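Local coordinates for protein alpha-amylase (Eisenia fetida, PDB 6M4K) that probably catalyses the internal cleavage of alpha-1,4-glucosidic linkages in starch-like polysaccharides, with calcium and chloride as cofactors, at residues V297-H302 / A330-W335; T315-T318 / N323-K326; V131-N136 / R179-E184. All coordinates share one frame; numbering follows the deposited sequence.

Contact 1 of 3, residues V297-H302 / A330-W335; sequences VFIDNH and AFELAW
Glu332, on helix 322-334, reaches past Ile299 to the backbone of Phe298, where the chain leaves barrel strand 295-297, the seventh strand of the TIM barrel. Its CB starts the contact lightly, 4.2 Å from Ile299 CD1. CG stands opposite the backbone N (chi1 161°) and the next torsion is also extended, which carries the carboxylate across to the loop. Ile299 runs the other way alongside it, and its CG1 and CD1 both touch Glu332 CD. The two oxygens have different surroundings. Glu332 OE1 meets Ile299 CD1 at 3.5 Å and presses closer still on Phe298 CA, at 3.3 Å; the amide N-H groups of Phe298 and Ile299 are near but badly aimed, and OE1 instead bonds to His261 on helix 259-270. Glu332 OE2 lies 3.8 Å from Ile299 CG1. A water is hydrogen-bonded to Glu332 OE2, with 2.6 Å between OE2 and the water oxygen. That water in turn accepts the Ile299 N-H, with 2.9 Å between Ile299 N and the water oxygen. Val297 CG2 only grazes OE1. The helix is thus joined to the end of the strand by a buried carboxylate with His261 bonded to OE1 and a water between OE2 and the Ile299 amide, while aliphatic carbon lines its flank.

Contact 2 of 3, residues T315-T318 / N323-K326; sequences TILT and NMYK. With SO4 (sulfate ion), chain F.
Leu317 and Met324 make the apolar part of the contact, their side chains crossing at about a right angle. Leu317 CD2 rests 3.7 Å from Met324 CB and also touches CE, which a bend at the last torsion (chi3 -70°) folds back toward it; the other branch, CD1, lies on the Met324 carbonyl oxygen. A second kind of packing sets the Tyr325 ring against backbone. The carbonyl carbon of Thr318 lies over one face, 3.6 Å above the ring plane and displaced toward the rim, while Leu317 O approaches Tyr325 CE1 obliquely at 3.3 Å. The contact thus falls in the seventh beta-alpha unit of the TIM barrel, with the loop after strand 295-297 packed on the first turn of the outer helix 322-334. Polar bonds lie at the ends: Tyr325 OH bonds to Asp300 OD1. An alanine in place of Tyr325 would probably leave that carboxylate oxygen without this mate and open a gap beside the Leu317-Thr318 peptide. At the start of the helix a sulfate, probably picked up from the crystallisation solution, accepts hydrogen bonds from two backbone N-H groups: Met324 N to O1 at 2.9 Å (N-H...O 168°) and Asn323 N to O3 at 3.0 Å.

Contact 3 of 3, residues V131-N136 / R179-E184; sequences VPYGPN and RDVEAE. With SO4 (sulfate ion), chain H.
Tyr133 OH is hydrogen-bonded to Tyr72 OH and also touches two aliphatic carbons of helix 176-192, Val181 CG1 and Glu182 CG, each 3.5 Å from Tyr133 OH. The loop of Tyr133 belongs to the long excursion between barrel strand 97-102 and helix 176-192, which in family 13 amylases forms domain B, and here it lies against that helix of the TIM barrel. Tyr133 and Val181 pass each other in opposite directions, whereas Glu182 crosses the tyrosine at about a right angle, its carboxylate turned 76° from the ring plane. Within the loop, Val131 CG1 sits 3.6 Å above the centre of the Tyr133 ring. It can do so because CG1 is the branch opposite the backbone N (chi1 175°), and the same methyl meets Val181 CG1 at 3.6 Å, so one carbon touches both ring and helix. The peptide bond between Val131 and Pro132 is cis, between the two loop residues that touch the helix, Val131 and Tyr133. The nearby calcium ion, which Asn105 and Asp170 help to bind, is about 9 Å from the side chain of Glu182. Earlier in the helix, Arg179 offers the edge of its guanidinium to a second sulfate ion, while NH2 also pairs with Asp209; Arg179 NH2 bonds to sulfate O3 at 2.8 Å, and NH1 to O4 at 2.9 Å with a nearly straight N-H...O angle of 174°.

From the N terminus, contact 3 comes first, closing a loop from 131-136, in the excursion after the third barrel strand, to 179-184 on helix 176-192. It is complete before contact 1 opens at the end of strand 295-297. Contact 1 closes on the last turn of helix 322-334, and contact 2 is nested inside that loop, bringing 315-318 back onto the first turn of the same helix. Contacts 1 and 2 also touch directly, with Ile299 CG2 3.6 Å from Leu317 O. Contact 3 lies on the other side of the chain's centre from contact 2, their centres about 40 Å apart.

Contact 1 of 3, residues V297-H302 / A330-W335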
ATOM      1  N   VAL A 297      -2.090   3.723  -5.434  1.00 12.49           N
ATOM      2  CA  VAL A 297      -1.329   2.845  -6.315  1.00 12.27           C
ATOM      3  C   VAL A 297      -0.147   2.252  -5.553  1.00 11.94           C
ATOM      4  O   VAL A 297       0.328   2.800  -4.556  1.00 13.12           O
ATOM      5  CB  VAL A 297      -0.873   3.541  -7.623  1.00 12.03           C
ATOM      6  CG1 VAL A 297      -2.076   4.137  -8.349  1.00 13.40           C
ATOM      7  CG2 VAL A 297       0.149   4.631  -7.353  1.00 12.86           C
ATOM      8  N   PHE A 298       0.327   1.111  -6.053  1.00 12.39           N
ATOM      9  CA  PHE A 298       1.334   0.312  -5.353  1.00 11.39           C
ATOM     10  C   PHE A 298       1.750  -0.832  -6.268  1.00 12.17           C
ATOM     11  O   PHE A 298       0.953  -1.317  -7.077  1.00 12.99           O
ATOM     12  CB  PHE A 298       0.786  -0.249  -4.017  1.00 12.98           C
ATOM     13  CG  PHE A 298      -0.539  -0.945  -4.164  1.00 12.35           C
ATOM     14  CD1 PHE A 298      -1.715  -0.206  -4.192  1.00 14.37           C
ATOM     15  CD2 PHE A 298      -0.624  -2.323  -4.328  1.00 13.17           C
ATOM     16  CE1 PHE A 298      -2.946  -0.819  -4.377  1.00 15.63           C
ATOM     17  CE2 PHE A 298      -1.868  -2.946  -4.488  1.00 14.08           C
ATOM     18  CZ  PHE A 298      -3.029  -2.186  -4.520  1.00 15.42           C
ATOM     19  N   ILE A 299       3.006  -1.269  -6.121  1.00 12.32           N
ATOM     20  CA  ILE A 299       3.490  -2.402  -6.907  1.00 12.82           C
ATOM     21  C   ILE A 299       2.945  -3.718  -6.365  1.00 13.30           C
ATOM     22  O   ILE A 299       2.491  -4.579  -7.137  1.00 13.87           O
ATOM     23  CB  ILE A 299       5.027  -2.386  -6.986  1.00 12.81           C
ATOM     24  CG1 ILE A 299       5.498  -1.085  -7.651  1.00 13.92           C
ATOM     25  CG2 ILE A 299       5.556  -3.626  -7.733  1.00 14.53           C
ATOM     26  CD1 ILE A 299       4.873  -0.788  -9.019  1.00 14.90           C
ATOM     27  N   ASP A 300       2.986  -3.895  -5.043  1.00 12.23           N
ATOM     28  CA  ASP A 300       2.457  -5.091  -4.401  1.00 13.57           C
ATOM     29  C   ASP A 300       1.849  -4.700  -3.064  1.00 14.04           C
ATOM     30  O   ASP A 300       2.103  -3.611  -2.542  1.00 13.45           O
ATOM     31  CB  ASP A 300       3.510  -6.227  -4.249  1.00 13.53           C
ATOM     32  CG  ASP A 300       4.634  -5.896  -3.276  1.00 14.68           C
ATOM     33  OD1 ASP A 300       4.989  -4.710  -3.096  1.00 14.86           O
ATOM     34  OD2 ASP A 300       5.214  -6.856  -2.700  1.00 14.94           O
ATOM     35  N   ASN A 301       1.025  -5.593  -2.517  1.00 14.39           N
ATOM     36  CA  ASN A 301       0.502  -5.460  -1.163  1.00 13.69           C
ATOM     37  C   ASN A 301       0.705  -6.784  -0.423  1.00 15.28           C
ATOM     38  O   ASN A 301       1.283  -7.745  -0.955  1.00 14.20           O
ATOM     39  CB  ASN A 301      -0.952  -4.951  -1.142  1.00 14.84           C
ATOM     40  CG  ASN A 301      -1.970  -6.024  -1.488  1.00 14.94           C
ATOM     41  OD1 ASN A 301      -1.619  -7.117  -1.947  1.00 15.75           O
ATOM     42  ND2 ASN A 301      -3.250  -5.718  -1.263  1.00 16.60           N
ATOM     43  N   HIS A 302       0.206  -6.843   0.811  1.00 14.45           N
ATOM     44  CA  HIS A 302       0.481  -8.001   1.654  1.00 15.67           C
ATOM     45  C   HIS A 302      -0.209  -9.253   1.130  1.00 17.04           C
ATOM     46  O   HIS A 302       0.285 -10.370   1.340  1.00 18.24           O
ATOM     47  CB  HIS A 302       0.077  -7.690   3.100  1.00 18.59           C
ATOM     48  CG  HIS A 302      -1.390  -7.471   3.289  1.00 15.77           C
ATOM     49  ND1 HIS A 302      -2.006  -6.257   3.066  1.00 19.98           N
ATOM     50  CD2 HIS A 302      -2.366  -8.323   3.687  1.00 18.79           C
ATOM     51  CE1 HIS A 302      -3.299  -6.374   3.312  1.00 19.16           C
ATOM     52  NE2 HIS A 302      -3.544  -7.616   3.683  1.00 18.79           N
ATOM     53  N   ALA A 330      10.685   2.407  -9.173  1.00 13.80           N
ATOM     54  CA  ALA A 330      11.281   3.654  -9.638  1.00 14.26           C
ATOM     55  C   ALA A 330      10.399   4.322 -10.679  1.00 14.04           C
ATOM     56  O   ALA A 330      10.184   5.538 -10.637  1.00 14.32           O
ATOM     57  CB  ALA A 330      12.676   3.396 -10.209  1.00 15.57           C
ATOM     58  N   PHE A 331       9.899   3.548 -11.645  1.00 12.82           N
ATOM     59  CA  PHE A 331       8.968   4.113 -12.611  1.00 13.90           C
ATOM     60  C   PHE A 331       7.757   4.726 -11.916  1.00 14.65           C
ATOM     61  O   PHE A 331       7.370   5.864 -12.210  1.00 13.94           O
ATOM     62  CB  PHE A 331       8.520   3.071 -13.640  1.00 14.76           C
ATOM     63  CG  PHE A 331       7.507   3.622 -14.598  1.00 13.11           C
ATOM     64  CD1 PHE A 331       7.913   4.392 -15.674  1.00 15.03           C
ATOM     65  CD2 PHE A 331       6.148   3.438 -14.379  1.00 14.48           C
ATOM     66  CE1 PHE A 331       6.990   4.940 -16.537  1.00 14.30           C
ATOM     67  CE2 PHE A 331       5.214   4.005 -15.234  1.00 14.70           C
ATOM     68  CZ  PHE A 331       5.637   4.748 -16.317  1.00 14.85           C
ATOM     69  N   GLU A 332       7.132   3.971 -11.013  1.00 13.33           N
ATOM     70  CA  GLU A 332       5.925   4.444 -10.337  1.00 14.49           C
ATOM     71  C   GLU A 332       6.175   5.752  -9.590  1.00 13.71           C
ATOM     72  O   GLU A 332       5.317   6.644  -9.582  1.00 13.22           O
ATOM     73  CB  GLU A 332       5.445   3.346  -9.391  1.00 16.22           C
ATOM     74  CG  GLU A 332       4.500   3.777  -8.302  1.00 16.08           C
ATOM     75  CD  GLU A 332       4.317   2.668  -7.309  1.00 13.62           C
ATOM     76  OE1 GLU A 332       3.339   1.933  -7.454  1.00 14.87           O
ATOM     77  OE2 GLU A 332       5.184   2.523  -6.406  1.00 15.28           O
ATOM     78  N   LEU A 333       7.349   5.891  -8.974  1.00 12.79           N
ATOM     79  CA  LEU A 333       7.682   7.076  -8.191  1.00 13.12           C
ATOM     80  C   LEU A 333       8.049   8.253  -9.078  1.00 14.41           C
ATOM     81  O   LEU A 333       7.820   9.402  -8.693  1.00 13.62           O
ATOM     82  CB  LEU A 333       8.836   6.759  -7.236  1.00 13.91           C
ATOM     83  CG  LEU A 333       8.405   5.966  -5.995  1.00 12.30           C
ATOM     84  CD1 LEU A 333       9.614   5.395  -5.283  1.00 14.46           C
ATOM     85  CD2 LEU A 333       7.610   6.864  -5.045  1.00 14.59           C
ATOM     86  N   ALA A 334       8.639   7.996 -10.247  1.00 13.64           N
ATOM     87  CA  ALA A 334       9.008   9.071 -11.155  1.00 13.91           C
ATOM     88  C   ALA A 334       7.835   9.563 -11.984  1.00 12.73           C
ATOM     89  O   ALA A 334       7.879  10.696 -12.476  1.00 14.44           O
ATOM     90  CB  ALA A 334      10.104   8.588 -12.108  1.00 15.20           C
ATOM     91  N   TRP A 335       6.819   8.737 -12.177  1.00 14.12           N
ATOM     92  CA  TRP A 335       5.645   9.078 -12.965  1.00 13.37           C
ATOM     93  C   TRP A 335       4.734   9.994 -12.149  1.00 13.54           C
ATOM     94  O   TRP A 335       5.018  10.344 -11.004  1.00 15.89           O
ATOM     95  CB  TRP A 335       4.914   7.796 -13.367  1.00 15.68           C
ATOM     96  CG  TRP A 335       4.072   7.827 -14.616  1.00 13.37           C
ATOM     97  CD1 TRP A 335       2.730   7.566 -14.705  1.00 15.23           C
ATOM     98  CD2 TRP A 335       4.526   8.054 -15.954  1.00 14.17           C
ATOM     99  NE1 TRP A 335       2.323   7.632 -16.015  1.00 15.26           N
ATOM    100  CE2 TRP A 335       3.409   7.931 -16.800  1.00 14.65           C
ATOM    101  CE3 TRP A 335       5.773   8.357 -16.519  1.00 14.46           C
ATOM    102  CZ2 TRP A 335       3.500   8.096 -18.178  1.00 15.63           C
ATOM    103  CZ3 TRP A 335       5.864   8.511 -17.881  1.00 16.56           C
ATOM    104  CH2 TRP A 335       4.736   8.393 -18.698  1.00 16.48           C
TER
HETATM  105  O   HOH W   1       4.641   0.672  -4.618  1.00 13.83           O

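Contact 2 of 3, residues T315-T318 / N323-K326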
ATOM      1  N   THR A 315       2.966 -12.433 -12.153  1.00 16.68           N
ATOM      2  CA  THR A 315       2.741 -11.065 -12.629  1.00 15.50           C
ATOM      3  C   THR A 315       3.209 -10.037 -11.604  1.00 14.55           C
ATOM      4  O   THR A 315       4.038  -9.174 -11.914  1.00 16.35           O
ATOM      5  CB  THR A 315       1.267 -10.821 -12.984  1.00 17.45           C
ATOM      6  OG1 THR A 315       0.921 -11.562 -14.163  1.00 19.67           O
ATOM      7  CG2 THR A 315       1.011  -9.337 -13.247  1.00 20.31           C
ATOM      8  N   ILE A 316       2.693 -10.122 -10.375  1.00 14.30           N
ATOM      9  CA  ILE A 316       3.062  -9.154  -9.347  1.00 15.04           C
ATOM     10  C   ILE A 316       4.556  -9.236  -9.052  1.00 15.94           C
ATOM     11  O   ILE A 316       5.135 -10.327  -8.957  1.00 16.86           O
ATOM     12  CB  ILE A 316       2.211  -9.388  -8.088  1.00 15.80           C
ATOM     13  CG1 ILE A 316       0.717  -9.192  -8.386  1.00 16.50           C
ATOM     14  CG2 ILE A 316       2.653  -8.461  -6.955  1.00 17.71           C
ATOM     15  CD1 ILE A 316       0.365  -7.815  -8.968  1.00 18.72           C
ATOM     16  N   LEU A 317       5.191  -8.080  -8.899  1.00 14.71           N
ATOM     17  CA  LEU A 317       6.586  -8.009  -8.493  1.00 14.45           C
ATOM     18  C   LEU A 317       6.688  -7.717  -7.001  1.00 14.54           C
ATOM     19  O   LEU A 317       5.902  -6.937  -6.446  1.00 14.88           O
ATOM     20  CB  LEU A 317       7.326  -6.938  -9.293  1.00 15.17           C
ATOM     21  CG  LEU A 317       7.539  -7.304 -10.761  1.00 15.46           C
ATOM     22  CD1 LEU A 317       7.982  -6.088 -11.571  1.00 17.17           C
ATOM     23  CD2 LEU A 317       8.572  -8.442 -10.862  1.00 18.77           C
ATOM     24  N   THR A 318       7.647  -8.375  -6.348  1.00 13.95           N
ATOM     25  CA  THR A 318       7.824  -8.298  -4.907  1.00 14.95           C
ATOM     26  C   THR A 318       9.313  -8.296  -4.611  1.00 13.53           C
ATOM     27  O   THR A 318      10.146  -8.409  -5.511  1.00 14.56           O
ATOM     28  CB  THR A 318       7.204  -9.514  -4.212  1.00 14.99           C
ATOM     29  OG1 THR A 318       8.040 -10.663  -4.452  1.00 15.76           O
ATOM     30  CG2 THR A 318       5.819  -9.806  -4.739  1.00 16.39           C
ATOM     31  N   ASN A 323      15.398  -6.953  -8.333  1.00 18.41           N
ATOM     32  CA  ASN A 323      15.878  -6.049  -9.372  1.00 18.48           C
ATOM     33  C   ASN A 323      14.722  -5.487 -10.188  1.00 16.74           C
ATOM     34  O   ASN A 323      14.640  -4.276 -10.423  1.00 17.29           O
ATOM     35  CB  ASN A 323      16.888  -6.758 -10.278  1.00 18.83           C
ATOM     36  CG  ASN A 323      17.737  -5.788 -11.065  1.00 22.38           C
ATOM     37  OD1 ASN A 323      18.326  -4.861 -10.499  1.00 24.90           O
ATOM     38  ND2 ASN A 323      17.790  -5.975 -12.379  1.00 23.09           N
ATOM     39  N   MET A 324      13.817  -6.360 -10.627  1.00 15.72           N
ATOM     40  CA  MET A 324      12.646  -5.904 -11.369  1.00 15.63           C
ATOM     41  C   MET A 324      11.727  -5.064 -10.491  1.00 16.46           C
ATOM     42  O   MET A 324      11.126  -4.095 -10.962  1.00 14.98           O
ATOM     43  CB  MET A 324      11.884  -7.110 -11.896  1.00 17.47           C
ATOM     44  CG  MET A 324      12.597  -7.822 -13.038  1.00 19.43           C
ATOM     45  SD  MET A 324      11.555  -9.078 -13.804  1.00 26.65           S
ATOM     46  CE  MET A 324      11.510 -10.283 -12.506  1.00 25.44           C
ATOM     47  N   TYR A 325      11.588  -5.438  -9.222  1.00 14.37           N
ATOM     48  CA  TYR A 325      10.756  -4.676  -8.293  1.00 14.43           C
ATOM     49  C   TYR A 325      11.245  -3.244  -8.150  1.00 15.76           C
ATOM     50  O   TYR A 325      10.438  -2.307  -8.089  1.00 14.01           O
ATOM     51  CB  TYR A 325      10.831  -5.373  -6.948  1.00 15.10           C
ATOM     52  CG  TYR A 325       9.904  -4.902  -5.856  1.00 14.37           C
ATOM     53  CD1 TYR A 325       8.524  -5.048  -5.958  1.00 15.28           C
ATOM     54  CD2 TYR A 325      10.416  -4.402  -4.671  1.00 17.16           C
ATOM     55  CE1 TYR A 325       7.680  -4.668  -4.916  1.00 14.49           C
ATOM     56  CE2 TYR A 325       9.583  -4.022  -3.633  1.00 18.11           C
ATOM     57  CZ  TYR A 325       8.222  -4.150  -3.765  1.00 14.38           C
ATOM     58  OH  TYR A 325       7.431  -3.796  -2.701  1.00 15.69           O
ATOM     59  N   LYS A 326      12.558  -3.049  -8.092  1.00 13.98           N
ATOM     60  CA  LYS A 326      13.091  -1.697  -8.001  1.00 15.75           C
ATOM     61  C   LYS A 326      12.836  -0.915  -9.280  1.00 17.68           C
ATOM     62  O   LYS A 326      12.598   0.297  -9.232  1.00 15.62           O
ATOM     63  CB  LYS A 326      14.585  -1.736  -7.688  1.00 15.96           C
ATOM     64  CG  LYS A 326      14.891  -2.141  -6.260  1.00 17.79           C
ATOM     65  CD  LYS A 326      16.387  -2.163  -6.017  1.00 20.70           C
ATOM     66  CE  LYS A 326      17.012  -3.413  -6.586  1.00 25.40           C
ATOM     67  NZ  LYS A 326      18.471  -3.466  -6.265  1.00 25.57           N
TER
HETATM   68  S   SO4 F 605      15.197 -10.291 -10.227  0.80 25.86           S
HETATM   69  O1  SO4 F 605      14.201  -9.260 -10.511  0.80 19.93           O
HETATM   70  O2  SO4 F 605      15.944 -10.553 -11.453  0.80 34.13           O
HETATM   71  O3  SO4 F 605      16.098  -9.795  -9.184  0.80 30.95           O
HETATM   72  O4  SO4 F 605      14.541 -11.511  -9.762  0.80 26.28           O

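Contact 3 of 3, residues V131-N136 / R179-E184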
ATOM      1  N   VAL A 131     -18.323  -6.374  21.597  1.00 14.89           N
ATOM      2  CA  VAL A 131     -18.821  -5.266  20.782  1.00 15.49           C
ATOM      3  C   VAL A 131     -19.984  -4.502  21.451  1.00 17.35           C
ATOM      4  O   VAL A 131     -19.830  -3.318  21.745  1.00 19.02           O
ATOM      5  CB  VAL A 131     -19.082  -5.694  19.318  1.00 15.92           C
ATOM      6  CG1 VAL A 131     -19.714  -4.564  18.541  1.00 16.42           C
ATOM      7  CG2 VAL A 131     -17.789  -6.161  18.655  1.00 17.08           C
ATOM      8  N   PRO A 132     -21.136  -5.161  21.717  1.00 17.26           N
ATOM      9  CA  PRO A 132     -21.560  -6.528  21.398  1.00 16.66           C
ATOM     10  C   PRO A 132     -22.275  -6.632  20.040  1.00 15.43           C
ATOM     11  O   PRO A 132     -23.001  -5.705  19.632  1.00 16.91           O
ATOM     12  CB  PRO A 132     -22.542  -6.847  22.528  1.00 18.02           C
ATOM     13  CG  PRO A 132     -23.210  -5.532  22.786  1.00 19.71           C
ATOM     14  CD  PRO A 132     -22.131  -4.479  22.577  1.00 17.72           C
ATOM     15  N   TYR A 133     -22.074  -7.763  19.362  1.00 15.70           N
ATOM     16  CA  TYR A 133     -22.859  -8.158  18.202  1.00 15.18           C
ATOM     17  C   TYR A 133     -23.467  -9.528  18.464  1.00 15.80           C
ATOM     18  O   TYR A 133     -22.847 -10.371  19.125  1.00 15.31           O
ATOM     19  CB  TYR A 133     -21.980  -8.341  16.965  1.00 14.70           C
ATOM     20  CG  TYR A 133     -21.447  -7.107  16.251  1.00 13.79           C
ATOM     21  CD1 TYR A 133     -22.251  -5.999  16.004  1.00 15.53           C
ATOM     22  CD2 TYR A 133     -20.141  -7.099  15.759  1.00 16.40           C
ATOM     23  CE1 TYR A 133     -21.753  -4.893  15.305  1.00 14.81           C
ATOM     24  CE2 TYR A 133     -19.636  -6.010  15.060  1.00 14.90           C
ATOM     25  CZ  TYR A 133     -20.452  -4.917  14.837  1.00 15.15           C
ATOM     26  OH  TYR A 133     -19.967  -3.833  14.137  1.00 15.16           O
ATOM     27  N   GLY A 134     -24.659  -9.753  17.901  1.00 15.69           N
ATOM     28  CA  GLY A 134     -25.291 -11.055  17.857  1.00 16.09           C
ATOM     29  C   GLY A 134     -25.804 -11.342  16.459  1.00 16.50           C
ATOM     30  O   GLY A 134     -25.545 -10.576  15.528  1.00 15.81           O
ATOM     31  N   PRO A 135     -26.552 -12.440  16.284  1.00 15.40           N
ATOM     32  CA  PRO A 135     -27.015 -12.834  14.941  1.00 16.31           C
ATOM     33  C   PRO A 135     -27.771 -11.768  14.172  1.00 16.62           C
ATOM     34  O   PRO A 135     -27.659 -11.738  12.939  1.00 18.79           O
ATOM     35  CB  PRO A 135     -27.904 -14.054  15.230  1.00 17.31           C
ATOM     36  CG  PRO A 135     -27.275 -14.659  16.436  1.00 16.52           C
ATOM     37  CD  PRO A 135     -26.817 -13.489  17.285  1.00 18.88           C
ATOM     38  N   ASN A 136     -28.532 -10.894  14.845  1.00 17.17           N
ATOM     39  CA  ASN A 136     -29.299  -9.875  14.131  1.00 18.44           C
ATOM     40  C   ASN A 136     -28.403  -8.864  13.439  1.00 15.73           C
ATOM     41  O   ASN A 136     -28.878  -8.109  12.584  1.00 18.44           O
ATOM     42  CB  ASN A 136     -30.233  -9.120  15.083  1.00 18.70           C
ATOM     43  CG  ASN A 136     -31.319  -9.998  15.655  1.00 24.01           C
ATOM     44  OD1 ASN A 136     -31.762 -10.942  15.014  1.00 22.62           O
ATOM     45  ND2 ASN A 136     -31.742  -9.698  16.878  1.00 26.89           N
ATOM     46  N   ARG A 179     -23.769   0.370  11.785  1.00 16.32           N
ATOM     47  CA  ARG A 179     -23.196   1.636  11.332  1.00 15.75           C
ATOM     48  C   ARG A 179     -22.731   2.484  12.506  1.00 16.52           C
ATOM     49  O   ARG A 179     -21.654   3.095  12.452  1.00 16.77           O
ATOM     50  CB  ARG A 179     -24.217   2.409  10.498  1.00 16.98           C
ATOM     51  CG  ARG A 179     -24.613   1.689   9.239  1.00 15.99           C
ATOM     52  CD  ARG A 179     -25.828   2.331   8.587  1.00 18.26           C
ATOM     53  NE  ARG A 179     -26.060   1.804   7.247  1.00 16.88           N
ATOM     54  CZ  ARG A 179     -26.966   2.298   6.408  1.00 19.35           C
ATOM     55  NH1 ARG A 179     -27.720   3.325   6.784  1.00 21.64           N
ATOM     56  NH2 ARG A 179     -27.106   1.774   5.200  1.00 18.34           N
ATOM     57  N   ASP A 180     -23.531   2.535  13.577  1.00 15.84           N
ATOM     58  CA  ASP A 180     -23.166   3.325  14.747  1.00 17.60           C
ATOM     59  C   ASP A 180     -21.929   2.756  15.430  1.00 17.05           C
ATOM     60  O   ASP A 180     -21.041   3.507  15.850  1.00 16.79           O
ATOM     61  CB  ASP A 180     -24.329   3.350  15.744  1.00 17.53           C
ATOM     62  CG  ASP A 180     -25.479   4.239  15.299  1.00 23.10           C
ATOM     63  OD1 ASP A 180     -25.315   5.040  14.356  1.00 21.58           O
ATOM     64  OD2 ASP A 180     -26.555   4.140  15.927  1.00 22.81           O
ATOM     65  N   VAL A 181     -21.880   1.433  15.584  1.00 16.99           N
ATOM     66  CA  VAL A 181     -20.759   0.785  16.262  1.00 16.25           C
ATOM     67  C   VAL A 181     -19.465   0.989  15.484  1.00 15.62           C
ATOM     68  O   VAL A 181     -18.413   1.300  16.063  1.00 16.44           O
ATOM     69  CB  VAL A 181     -21.071  -0.707  16.464  1.00 19.31           C
ATOM     70  CG1 VAL A 181     -19.804  -1.480  16.750  1.00 20.80           C
ATOM     71  CG2 VAL A 181     -22.079  -0.880  17.601  1.00 19.99           C
ATOM     72  N   GLU A 182     -19.519   0.808  14.167  1.00 15.96           N
ATOM     73  CA  GLU A 182     -18.305   0.936  13.370  1.00 16.29           C
ATOM     74  C   GLU A 182     -17.838   2.384  13.307  1.00 14.70           C
ATOM     75  O   GLU A 182     -16.632   2.655  13.374  1.00 16.23           O
ATOM     76  CB  GLU A 182     -18.519   0.312  11.992  1.00 15.73           C
ATOM     77  CG  GLU A 182     -18.703  -1.204  12.115  1.00 16.05           C
ATOM     78  CD  GLU A 182     -18.701  -1.942  10.807  1.00 17.12           C
ATOM     79  OE1 GLU A 182     -19.195  -1.386   9.813  1.00 18.28           O
ATOM     80  OE2 GLU A 182     -18.209  -3.101  10.792  1.00 16.17           O
ATOM     81  N   ALA A 183     -18.776   3.335  13.230  1.00 16.16           N
ATOM     82  CA  ALA A 183     -18.385   4.740  13.273  1.00 15.12           C
ATOM     83  C   ALA A 183     -17.809   5.129  14.626  1.00 16.72           C
ATOM     84  O   ALA A 183     -16.903   5.964  14.688  1.00 17.01           O
ATOM     85  CB  ALA A 183     -19.571   5.633  12.919  1.00 16.92           C
ATOM     86  N   GLU A 184     -18.315   4.550  15.721  1.00 16.61           N
ATOM     87  CA  GLU A 184     -17.743   4.850  17.029  1.00 16.19           C
ATOM     88  C   GLU A 184     -16.285   4.423  17.087  1.00 16.59           C
ATOM     89  O   GLU A 184     -15.441   5.144  17.628  1.00 15.76           O
ATOM     90  CB  GLU A 184     -18.533   4.149  18.139  1.00 18.18           C
ATOM     91  CG  GLU A 184     -18.079   4.507  19.577  1.00 20.83           C
ATOM     92  CD  GLU A 184     -16.790   3.814  20.026  1.00 24.83           C
ATOM     93  OE1 GLU A 184     -16.545   2.661  19.606  1.00 24.26           O
ATOM     94  OE2 GLU A 184     -16.015   4.419  20.805  1.00 26.36           O
TER
HETATM   95  S   SO4 H 607     -29.775   3.931   3.767  0.50 27.51           S
HETATM   96  O1  SO4 H 607     -31.102   4.099   3.183  0.50 34.77           O
HETATM   97  O2  SO4 H 607     -28.785   4.608   2.936  0.50 37.15           O
HETATM   98  O3  SO4 H 607     -29.461   2.509   3.842  0.50 34.38           O
HETATM   99  O4  SO4 H 607     -29.757   4.504   5.112  0.50 29.48           O